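Local coordinates for pyrroline carboxylate reductase (Plasmodium falciparum, PDB 2RCY), which probably reduces pyrroline-5-carboxylate to proline, the last step of proline synthesis, and holds NADP in a Rossmann-type domain, at residues 5-10 with 59-64; 110-115 with 123-128. All coordinates share one frame; numbering follows the deposited sequence.

Contact 1 (5-10 with 59-64); sequences IKLGFM and CDIIVC
The carbonyl oxygen of Lys-6 is gripped by two successive backbone amides where the chain enters strand 61-64. Ile-61 N reaches Lys-6 O at 3.1 Å, almost in line with the C=O bond, whereas Asp-60 N comes in from a more tilted direction. The same edge of Lys-6 is held a second time: Lys-6 N donates over 2.8 Å to Asp-60 OD2, which accepts through its anti lone pair, the one away from the other carboxylate oxygen, with an N-H...O angle of 166°. Lys-6 NZ bends back to that oxygen, but at 3.7 Å the salt bridge is long.

Beyond this polar end the two chains run as neighbouring parallel strands of the Rossmann sheet, their axes 20° apart. Gly-8 pairs through both its N and its O, the latter receiving Val-63 N at 2.7 Å, and Met-10 N closes the series on Val-63 O.

On the face carrying Leu-7 and Phe-9, Val-63 CG2 serves two neighbours. With CG1 anti to the backbone N (chi1 -176°), CG2 is left beside that N, where it meets Leu-7 CD2 at 3.5 Å and also lies over the face of the Phe-9 ring; helix 14-26 covers this side. On the other face Cys-59 SG sits 3.6 Å from Gly-8 CA, and the selenomethionine Met-10 lays its SE against Ile-62 CG2 and its CE against Cys-64 CB, close to Leu-55 of helix 52-58.

Charge is thus confined to the partly exposed strand entrance, where the Lys-6 ammonium would probably help stabilise the Asp-60 carboxylate, while the buried strands cohere through backbone bonds and apolar contacts.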
ATOM      1  N   ILE A   5     -13.822  22.560 -52.721  1.00 52.28           N
ATOM      2  CA  ILE A   5     -14.649  21.631 -51.945  1.00 52.11           C
ATOM      3  C   ILE A   5     -15.164  22.265 -50.656  1.00 51.91           C
ATOM      4  O   ILE A   5     -14.479  23.074 -50.028  1.00 51.90           O
ATOM      5  CB  ILE A   5     -13.933  20.290 -51.626  1.00 52.14           C
ATOM      6  CG1 ILE A   5     -12.636  20.525 -50.846  1.00 52.20           C
ATOM      7  CG2 ILE A   5     -13.682  19.493 -52.906  1.00 52.21           C
ATOM      8  CD1 ILE A   5     -12.443  19.575 -49.687  1.00 52.37           C
ATOM      9  N   LYS A   6     -16.383  21.894 -50.279  1.00 51.67           N
ATOM     10  CA  LYS A   6     -17.041  22.469 -49.115  1.00 51.44           C
ATOM     11  C   LYS A   6     -16.925  21.533 -47.916  1.00 51.19           C
ATOM     12  O   LYS A   6     -17.326  20.368 -47.981  1.00 51.13           O
ATOM     13  CB  LYS A   6     -18.505  22.784 -49.434  1.00 51.48           C
ATOM     14  CG  LYS A   6     -18.688  23.640 -50.681  1.00 51.60           C
ATOM     15  CD  LYS A   6     -20.124  23.613 -51.172  1.00 51.98           C
ATOM     16  CE  LYS A   6     -20.229  24.100 -52.610  1.00 52.19           C
ATOM     17  NZ  LYS A   6     -19.619  23.137 -53.574  1.00 52.31           N
ATOM     18  N   LEU A   7     -16.355  22.055 -46.832  1.00 50.90           N
ATOM     19  CA  LEU A   7     -16.142  21.288 -45.612  1.00 50.64           C
ATOM     20  C   LEU A   7     -17.206  21.649 -44.580  1.00 50.47           C
ATOM     21  O   LEU A   7     -17.454  22.829 -44.320  1.00 50.46           O
ATOM     22  CB  LEU A   7     -14.744  21.567 -45.047  1.00 50.64           C
ATOM     23  CG  LEU A   7     -13.841  20.399 -44.631  1.00 50.60           C
ATOM     24  CD1 LEU A   7     -12.620  20.920 -43.884  1.00 50.54           C
ATOM     25  CD2 LEU A   7     -14.569  19.369 -43.786  1.00 50.53           C
ATOM     26  N   GLY A   8     -17.831  20.628 -43.998  1.00 50.28           N
ATOM     27  CA  GLY A   8     -18.886  20.830 -43.009  1.00 50.06           C
ATOM     28  C   GLY A   8     -18.595  20.166 -41.679  1.00 49.90           C
ATOM     29  O   GLY A   8     -18.234  18.991 -41.629  1.00 49.87           O
ATOM     30  N   PHE A   9     -18.761  20.927 -40.601  1.00 49.77           N
ATOM     31  CA  PHE A   9     -18.512  20.431 -39.251  1.00 49.61           C
ATOM     32  C   PHE A   9     -19.805  20.308 -38.453  1.00 49.47           C
ATOM     33  O   PHE A   9     -20.419  21.309 -38.081  1.00 49.40           O
ATOM     34  CB  PHE A   9     -17.508  21.331 -38.519  1.00 49.63           C
ATOM     35  CG  PHE A   9     -16.100  21.200 -39.021  1.00 49.64           C
ATOM     36  CD1 PHE A   9     -15.632  22.018 -40.043  1.00 49.67           C
ATOM     37  CD2 PHE A   9     -15.239  20.256 -38.469  1.00 49.72           C
ATOM     38  CE1 PHE A   9     -14.328  21.896 -40.513  1.00 49.79           C
ATOM     39  CE2 PHE A   9     -13.933  20.125 -38.931  1.00 49.64           C
ATOM     40  CZ  PHE A   9     -13.477  20.947 -39.955  1.00 49.75           C
HETATM   41  N   MSE A  10     -20.212  19.068 -38.199  1.00 49.33           N
HETATM   42  CA  MSE A  10     -21.404  18.797 -37.404  1.00 49.26           C
HETATM   43  C   MSE A  10     -21.047  18.841 -35.920  1.00 49.06           C
HETATM   44  O   MSE A  10     -20.620  17.840 -35.341  1.00 49.08           O
HETATM   45  CB  MSE A  10     -22.031  17.454 -37.798  1.00 49.24           C
HETATM   46  CG  MSE A  10     -22.365  17.350 -39.284  1.00 49.41           C
HETATM   47 SE   MSE A  10     -23.501  15.844 -39.780  0.80 49.50          SE
HETATM   48  CE  MSE A  10     -22.373  14.381 -39.174  1.00 49.45           C
ATOM     49  N   CYS A  59     -22.346  20.418 -48.390  1.00 51.50           N
ATOM     50  CA  CYS A  59     -20.913  20.144 -48.313  1.00 50.95           C
ATOM     51  C   CYS A  59     -20.507  18.856 -49.022  1.00 50.60           C
ATOM     52  O   CYS A  59     -21.319  17.945 -49.191  1.00 50.54           O
ATOM     53  CB  CYS A  59     -20.459  20.111 -46.854  1.00 50.96           C
ATOM     54  SG  CYS A  59     -20.788  21.641 -45.967  1.00 50.90           S
ATOM     55  N   ASP A  60     -19.240  18.795 -49.431  1.00 50.16           N
ATOM     56  CA  ASP A  60     -18.681  17.628 -50.112  1.00 49.72           C
ATOM     57  C   ASP A  60     -18.046  16.664 -49.114  1.00 49.39           C
ATOM     58  O   ASP A  60     -18.116  15.446 -49.283  1.00 49.36           O
ATOM     59  CB  ASP A  60     -17.644  18.061 -51.153  1.00 49.75           C
ATOM     60  CG  ASP A  60     -18.192  19.074 -52.138  1.00 49.78           C
ATOM     61  OD1 ASP A  60     -19.020  18.691 -52.993  1.00 49.99           O
ATOM     62  OD2 ASP A  60     -17.789  20.252 -52.059  1.00 49.77           O
ATOM     63  N   ILE A  61     -17.416  17.227 -48.085  1.00 48.97           N
ATOM     64  CA  ILE A  61     -16.837  16.449 -46.994  1.00 48.51           C
ATOM     65  C   ILE A  61     -17.501  16.858 -45.678  1.00 48.25           C
ATOM     66  O   ILE A  61     -17.511  18.037 -45.314  1.00 48.12           O
ATOM     67  CB  ILE A  61     -15.292  16.602 -46.924  1.00 48.53           C
ATOM     68  CG1 ILE A  61     -14.638  15.927 -48.137  1.00 48.52           C
ATOM     69  CG2 ILE A  61     -14.741  16.014 -45.623  1.00 48.40           C
ATOM     70  CD1 ILE A  61     -13.149  16.199 -48.294  1.00 48.46           C
ATOM     71  N   ILE A  62     -18.062  15.872 -44.983  1.00 47.93           N
ATOM     72  CA  ILE A  62     -18.793  16.104 -43.739  1.00 47.68           C
ATOM     73  C   ILE A  62     -18.021  15.530 -42.551  1.00 47.50           C
ATOM     74  O   ILE A  62     -17.592  14.375 -42.577  1.00 47.47           O
ATOM     75  CB  ILE A  62     -20.232  15.512 -43.794  1.00 47.63           C
ATOM     76  CG1 ILE A  62     -21.033  16.106 -44.961  1.00 47.66           C
ATOM     77  CG2 ILE A  62     -20.981  15.771 -42.497  1.00 47.63           C
ATOM     78  CD1 ILE A  62     -20.972  15.298 -46.251  1.00 47.64           C
ATOM     79  N   VAL A  63     -17.843  16.353 -41.520  1.00 47.36           N
ATOM     80  CA  VAL A  63     -17.140  15.946 -40.306  1.00 47.25           C
ATOM     81  C   VAL A  63     -18.125  15.786 -39.150  1.00 47.21           C
ATOM     82  O   VAL A  63     -18.837  16.728 -38.793  1.00 47.13           O
ATOM     83  CB  VAL A  63     -16.021  16.948 -39.911  1.00 47.21           C
ATOM     84  CG1 VAL A  63     -15.251  16.453 -38.692  1.00 47.19           C
ATOM     85  CG2 VAL A  63     -15.068  17.175 -41.068  1.00 47.10           C
ATOM     86  N   CYS A  64     -18.163  14.583 -38.581  1.00 47.19           N
ATOM     87  CA  CYS A  64     -18.991  14.298 -37.414  1.00 47.19           C
ATOM     88  C   CYS A  64     -18.209  14.616 -36.143  1.00 47.21           C
ATOM     89  O   CYS A  64     -17.371  13.826 -35.703  1.00 47.16           O
ATOM     90  CB  CYS A  64     -19.450  12.838 -37.423  1.00 47.17           C
ATOM     91  SG  CYS A  64     -20.725  12.451 -36.203  1.00 47.13           S
TER

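Contact 2 (110-115 with 123-128); sequences VWVMPN and GSFIYC. With NAP (NADP nicotinamide-adenine-dinucleotide phosphate), chain G.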
ATOM      1  N   VAL A 110     -14.542   7.338 -43.361  1.00 39.28           N
ATOM      2  CA  VAL A 110     -13.174   7.381 -42.849  1.00 38.82           C
ATOM      3  C   VAL A 110     -13.178   7.853 -41.389  1.00 38.42           C
ATOM      4  O   VAL A 110     -13.803   8.860 -41.052  1.00 38.36           O
ATOM      5  CB  VAL A 110     -12.232   8.235 -43.765  1.00 38.82           C
ATOM      6  CG1 VAL A 110     -12.810   9.618 -44.030  1.00 38.85           C
ATOM      7  CG2 VAL A 110     -10.830   8.335 -43.185  1.00 38.78           C
ATOM      8  N   TRP A 111     -12.498   7.100 -40.529  1.00 37.97           N
ATOM      9  CA  TRP A 111     -12.451   7.401 -39.100  1.00 37.54           C
ATOM     10  C   TRP A 111     -11.114   8.031 -38.712  1.00 37.37           C
ATOM     11  O   TRP A 111     -10.088   7.352 -38.646  1.00 37.25           O
ATOM     12  CB  TRP A 111     -12.740   6.133 -38.284  1.00 37.42           C
ATOM     13  CG  TRP A 111     -12.720   6.308 -36.785  1.00 37.13           C
ATOM     14  CD1 TRP A 111     -13.012   7.442 -36.078  1.00 36.94           C
ATOM     15  CD2 TRP A 111     -12.427   5.298 -35.813  1.00 36.98           C
ATOM     16  NE1 TRP A 111     -12.897   7.205 -34.731  1.00 36.93           N
ATOM     17  CE2 TRP A 111     -12.542   5.897 -34.539  1.00 36.95           C
ATOM     18  CE3 TRP A 111     -12.066   3.945 -35.894  1.00 36.86           C
ATOM     19  CZ2 TRP A 111     -12.313   5.189 -33.354  1.00 37.11           C
ATOM     20  CZ3 TRP A 111     -11.839   3.243 -34.716  1.00 36.96           C
ATOM     21  CH2 TRP A 111     -11.963   3.867 -33.464  1.00 37.01           C
ATOM     22  N   VAL A 112     -11.145   9.338 -38.462  1.00 37.19           N
ATOM     23  CA  VAL A 112      -9.949  10.108 -38.129  1.00 37.09           C
ATOM     24  C   VAL A 112      -9.928  10.439 -36.636  1.00 37.00           C
ATOM     25  O   VAL A 112     -10.941  10.851 -36.070  1.00 36.95           O
ATOM     26  CB  VAL A 112      -9.874  11.423 -38.957  1.00 37.11           C
ATOM     27  CG1 VAL A 112      -8.574  12.177 -38.680  1.00 37.00           C
ATOM     28  CG2 VAL A 112     -10.007  11.133 -40.447  1.00 37.22           C
HETATM   29  N   MSE A 113      -8.771  10.247 -36.008  1.00 36.84           N
HETATM   30  CA  MSE A 113      -8.594  10.589 -34.602  1.00 36.74           C
HETATM   31  C   MSE A 113      -7.605  11.746 -34.434  1.00 36.42           C
HETATM   32  O   MSE A 113      -6.396  11.557 -34.579  1.00 36.27           O
HETATM   33  CB  MSE A 113      -8.168   9.359 -33.792  1.00 36.89           C
HETATM   34  CG  MSE A 113      -8.108   9.567 -32.282  1.00 37.62           C
HETATM   35 SE   MSE A 113      -9.702  10.398 -31.516  0.80 40.01          SE
HETATM   36  CE  MSE A 113     -11.076   9.189 -32.195  1.00 38.86           C
ATOM     37  N   PRO A 114      -8.127  12.954 -34.148  1.00 36.23           N
ATOM     38  CA  PRO A 114      -7.329  14.162 -33.968  1.00 36.07           C
ATOM     39  C   PRO A 114      -6.994  14.476 -32.508  1.00 35.88           C
ATOM     40  O   PRO A 114      -7.394  13.741 -31.604  1.00 35.93           O
ATOM     41  CB  PRO A 114      -8.252  15.246 -34.522  1.00 36.05           C
ATOM     42  CG  PRO A 114      -9.645  14.743 -34.215  1.00 36.10           C
ATOM     43  CD  PRO A 114      -9.568  13.245 -34.017  1.00 36.20           C
ATOM     44  N   ASN A 115      -6.248  15.558 -32.299  1.00 35.67           N
ATOM     45  CA  ASN A 115      -6.091  16.160 -30.975  1.00 35.49           C
ATOM     46  C   ASN A 115      -6.133  17.690 -31.044  1.00 35.40           C
ATOM     47  O   ASN A 115      -5.970  18.262 -32.122  1.00 35.38           O
ATOM     48  CB  ASN A 115      -4.837  15.639 -30.249  1.00 35.43           C
ATOM     49  CG  ASN A 115      -3.545  15.908 -31.009  1.00 35.32           C
ATOM     50  OD1 ASN A 115      -3.496  16.733 -31.920  1.00 35.35           O
ATOM     51  ND2 ASN A 115      -2.485  15.212 -30.619  1.00 34.91           N
ATOM     52  N   GLY A 123      -1.212  19.398 -34.724  1.00 35.34           N
ATOM     53  CA  GLY A 123      -2.031  18.247 -34.365  1.00 35.28           C
ATOM     54  C   GLY A 123      -1.424  16.913 -34.745  1.00 35.26           C
ATOM     55  O   GLY A 123      -0.615  16.826 -35.669  1.00 35.26           O
ATOM     56  N   SER A 124      -1.809  15.873 -34.014  1.00 35.27           N
ATOM     57  CA  SER A 124      -1.442  14.508 -34.359  1.00 35.34           C
ATOM     58  C   SER A 124      -2.698  13.746 -34.758  1.00 35.48           C
ATOM     59  O   SER A 124      -3.707  13.775 -34.048  1.00 35.45           O
ATOM     60  CB  SER A 124      -0.738  13.818 -33.191  1.00 35.31           C
ATOM     61  OG  SER A 124      -0.278  12.533 -33.567  1.00 34.95           O
ATOM     62  N   PHE A 125      -2.633  13.077 -35.904  1.00 35.66           N
ATOM     63  CA  PHE A 125      -3.789  12.384 -36.451  1.00 35.82           C
ATOM     64  C   PHE A 125      -3.465  10.943 -36.821  1.00 36.08           C
ATOM     65  O   PHE A 125      -2.366  10.641 -37.293  1.00 35.99           O
ATOM     66  CB  PHE A 125      -4.327  13.108 -37.691  1.00 35.69           C
ATOM     67  CG  PHE A 125      -4.498  14.594 -37.521  1.00 35.53           C
ATOM     68  CD1 PHE A 125      -3.470  15.469 -37.861  1.00 35.31           C
ATOM     69  CD2 PHE A 125      -5.697  15.120 -37.053  1.00 35.28           C
ATOM     70  CE1 PHE A 125      -3.626  16.846 -37.713  1.00 35.22           C
ATOM     71  CE2 PHE A 125      -5.863  16.497 -36.904  1.00 35.32           C
ATOM     72  CZ  PHE A 125      -4.825  17.361 -37.238  1.00 35.33           C
ATOM     73  N   ILE A 126      -4.432  10.063 -36.585  1.00 36.49           N
ATOM     74  CA  ILE A 126      -4.413   8.696 -37.110  1.00 36.95           C
ATOM     75  C   ILE A 126      -5.757   8.396 -37.761  1.00 37.33           C
ATOM     76  O   ILE A 126      -6.797   8.863 -37.286  1.00 37.30           O
ATOM     77  CB  ILE A 126      -4.088   7.615 -36.029  1.00 36.87           C
ATOM     78  CG1 ILE A 126      -5.020   7.718 -34.802  1.00 36.70           C
ATOM     79  CG2 ILE A 126      -2.598   7.626 -35.675  1.00 36.78           C
ATOM     80  CD1 ILE A 126      -4.605   8.718 -33.723  1.00 36.55           C
ATOM     81  N   TYR A 127      -5.741   7.634 -38.851  1.00 37.93           N
ATOM     82  CA  TYR A 127      -6.986   7.307 -39.547  1.00 38.54           C
ATOM     83  C   TYR A 127      -7.027   5.932 -40.196  1.00 38.99           C
ATOM     84  O   TYR A 127      -5.992   5.332 -40.500  1.00 39.01           O
ATOM     85  CB  TYR A 127      -7.357   8.400 -40.567  1.00 38.52           C
ATOM     86  CG  TYR A 127      -6.727   8.252 -41.939  1.00 38.66           C
ATOM     87  CD1 TYR A 127      -7.438   7.685 -42.996  1.00 38.64           C
ATOM     88  CD2 TYR A 127      -5.426   8.694 -42.183  1.00 38.70           C
ATOM     89  CE1 TYR A 127      -6.867   7.554 -44.260  1.00 38.78           C
ATOM     90  CE2 TYR A 127      -4.847   8.570 -43.442  1.00 38.67           C
ATOM     91  CZ  TYR A 127      -5.572   7.997 -44.474  1.00 38.78           C
ATOM     92  OH  TYR A 127      -5.001   7.870 -45.723  1.00 38.91           O
ATOM     93  N   CYS A 128      -8.249   5.448 -40.386  1.00 39.58           N
ATOM     94  CA  CYS A 128      -8.529   4.241 -41.146  1.00 40.14           C
ATOM     95  C   CYS A 128      -9.811   4.495 -41.935  1.00 40.69           C
ATOM     96  O   CYS A 128     -10.593   5.386 -41.591  1.00 40.65           O
ATOM     97  CB  CYS A 128      -8.693   3.040 -40.213  1.00 40.08           C
ATOM     98  SG  CYS A 128     -10.001   3.223 -38.981  1.00 39.78           S
TER
HETATM   99  PA  NAP G 264     -18.114  18.809 -26.713  1.00 40.64           P
HETATM  100  O1A NAP G 264     -17.201  19.960 -26.371  1.00 40.88           O
HETATM  101  O2A NAP G 264     -19.267  18.481 -25.795  1.00 40.85           O
HETATM  102  O5B NAP G 264     -18.654  19.034 -28.214  1.00 41.57           O
HETATM  103  C5B NAP G 264     -19.945  18.610 -28.645  1.00 42.68           C
HETATM  104  C4B NAP G 264     -20.577  19.756 -29.423  1.00 43.48           C
HETATM  105  O4B NAP G 264     -21.606  19.277 -30.292  1.00 43.80           O
HETATM  106  C3B NAP G 264     -21.212  20.779 -28.493  1.00 43.84           C
HETATM  107  O3B NAP G 264     -20.576  22.048 -28.678  1.00 43.78           O
HETATM  108  C2B NAP G 264     -22.675  20.847 -28.891  1.00 44.19           C
HETATM  109  O2B NAP G 264     -23.142  22.193 -28.977  1.00 44.63           O
HETATM  110  C1B NAP G 264     -22.724  20.168 -30.254  1.00 44.21           C
HETATM  111  N9A NAP G 264     -23.981  19.411 -30.498  1.00 44.27           N
HETATM  112  C8A NAP G 264     -24.799  18.873 -29.578  1.00 44.34           C
HETATM  113  N7A NAP G 264     -25.833  18.264 -30.202  1.00 44.29           N
HETATM  114  C5A NAP G 264     -25.654  18.421 -31.528  1.00 44.40           C
HETATM  115  C6A NAP G 264     -26.375  18.019 -32.649  1.00 44.32           C
HETATM  116  N6A NAP G 264     -27.521  17.310 -32.512  1.00 44.34           N
HETATM  117  N1A NAP G 264     -25.919  18.343 -33.881  1.00 44.34           N
HETATM  118  C2A NAP G 264     -24.784  19.046 -34.034  1.00 44.31           C
HETATM  119  N3A NAP G 264     -24.072  19.445 -32.969  1.00 44.34           N
HETATM  120  C4A NAP G 264     -24.484  19.143 -31.708  1.00 44.37           C
HETATM  121  O3  NAP G 264     -17.227  17.479 -26.894  1.00 40.23           O
HETATM  122  PN  NAP G 264     -15.818  17.498 -27.673  1.00 39.23           P
HETATM  123  O1N NAP G 264     -14.719  17.401 -26.644  1.00 39.51           O
HETATM  124  O2N NAP G 264     -15.814  18.626 -28.677  1.00 39.61           O
HETATM  125  O5D NAP G 264     -15.830  16.101 -28.466  1.00 38.86           O
HETATM  126  C5D NAP G 264     -16.629  15.885 -29.625  1.00 37.93           C
HETATM  127  C4D NAP G 264     -16.141  14.622 -30.328  1.00 37.38           C
HETATM  128  O4D NAP G 264     -14.761  14.755 -30.676  1.00 36.99           O
HETATM  129  C3D NAP G 264     -16.264  13.385 -29.448  1.00 37.26           C
HETATM  130  O3D NAP G 264     -16.934  12.364 -30.190  1.00 37.18           O
HETATM  131  C2D NAP G 264     -14.839  12.971 -29.128  1.00 37.12           C
HETATM  132  O2D NAP G 264     -14.672  11.550 -29.127  1.00 37.08           O
HETATM  133  C1D NAP G 264     -14.024  13.605 -30.243  1.00 36.81           C
HETATM  134  N1N NAP G 264     -12.663  13.970 -29.831  1.00 36.59           N
HETATM  135  C2N NAP G 264     -12.458  14.922 -28.903  1.00 36.46           C
HETATM  136  C3N NAP G 264     -11.165  15.272 -28.522  1.00 36.40           C
HETATM  137  C7N NAP G 264     -10.944  16.341 -27.493  1.00 36.37           C
HETATM  138  O7N NAP G 264     -11.977  16.921 -26.884  1.00 36.32           O
HETATM  139  N7N NAP G 264      -9.775  16.709 -27.219  1.00 35.95           N
HETATM  140  C4N NAP G 264     -10.078  14.625 -29.110  1.00 36.51           C
HETATM  141  C5N NAP G 264     -10.314  13.644 -30.066  1.00 36.51           C
HETATM  142  C6N NAP G 264     -11.629  13.336 -30.410  1.00 36.53           C
HETATM  143  P2B NAP G 264     -23.634  23.017 -27.679  1.00 44.98           P
HETATM  144  O1X NAP G 264     -24.401  24.180 -28.267  1.00 45.10           O
HETATM  145  O2X NAP G 264     -24.484  22.042 -26.896  1.00 45.14           O
HETATM  146  O3X NAP G 264     -22.355  23.421 -26.986  1.00 45.05           O
HETATM  147  O   HOH W   1      -5.069  12.002 -32.258  1.00 32.10           O
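Trp-111 and Met-113 pair with Cys-128 and Ile-126 in a beta hairpin, strand 108-113 turning back into strand 123-129; the axes of 110-113 and 123-128 run antiparallel at 158°. Each pair exchanges two backbone bonds, and the two directions differ: Met-113 N meets Ile-126 O at 2.7 Å, while the return bond from Ile-126 N to Met-113 O stretches to 3.2 Å and is tilted from the carbonyl plane. Trp-111 and Cys-128 repeat this asymmetry.

Packing is close along the paired strands. Met-113 CB and Ile-126 CD1 touch at 3.6 Å, the two side chains lying side by side, and Cys-128 SG makes an oblique sulfur-aromatic contact beside the six-membered ring of Trp-111. On the opposite face, Val-112 CG2 rests on Tyr-127 CB; Val-110 CG2, anti to its own N, meets Tyr-127 CD1 at 3.5 Å, and helix 135-146 covers them.

Toward Pro-114 the direct pairing gives way to water and side-chain links. Although this end is also buried, Met-113 O and Ser-124 O are bridged by water 1, which donates to both, at 2.7 Å to Met-113 O. Pro-114 CB packs obliquely on the Phe-125 ring. Beyond it, Asn-115 CG stands between its backbone N and carbonyl carbon (chi1 59°), which turns the amide across to strand 123-129; ND2 bonds to Ser-166 O, consistent with OD1 facing that strand. Thr-201 of the second subunit packs on Asn-115, and its Leu-197 on Ser-124 and Ile-126.

The strand exit also borders the cofactor: Met-113 SE lies 3.6 Å from C5N of the NADP nicotinamide, and Pro-114 O is 3.3 Å from that same carbon. Ser-124 N donates to Asn-115 OD1 over 2.8 Å, tilted from the plane of the amide carbonyl.

Both contacts are buried and belong to one mixed sheet, with their centres about 16 Å apart. Contact 1 joins two parallel strands in the parallel, Rossmann-type part of the sheet, separated in sequence by a run that includes helices 14-26 and 52-58; contact 2 joins the antiparallel hairpin after the parallel run, strand 86-89 lying between the two pairs. Their places show in their chemistry. Contact 1 has a charged, partly exposed entrance and is touched by no other chain, whereas contact 2 has no charged pair, uses an amide and a water at its end, and meets the second subunit. Contact 2 also touches the nicotinamide directly; the side chain of Met-10 in contact 1 stays about 5 Å from NADP at the nearest atoms.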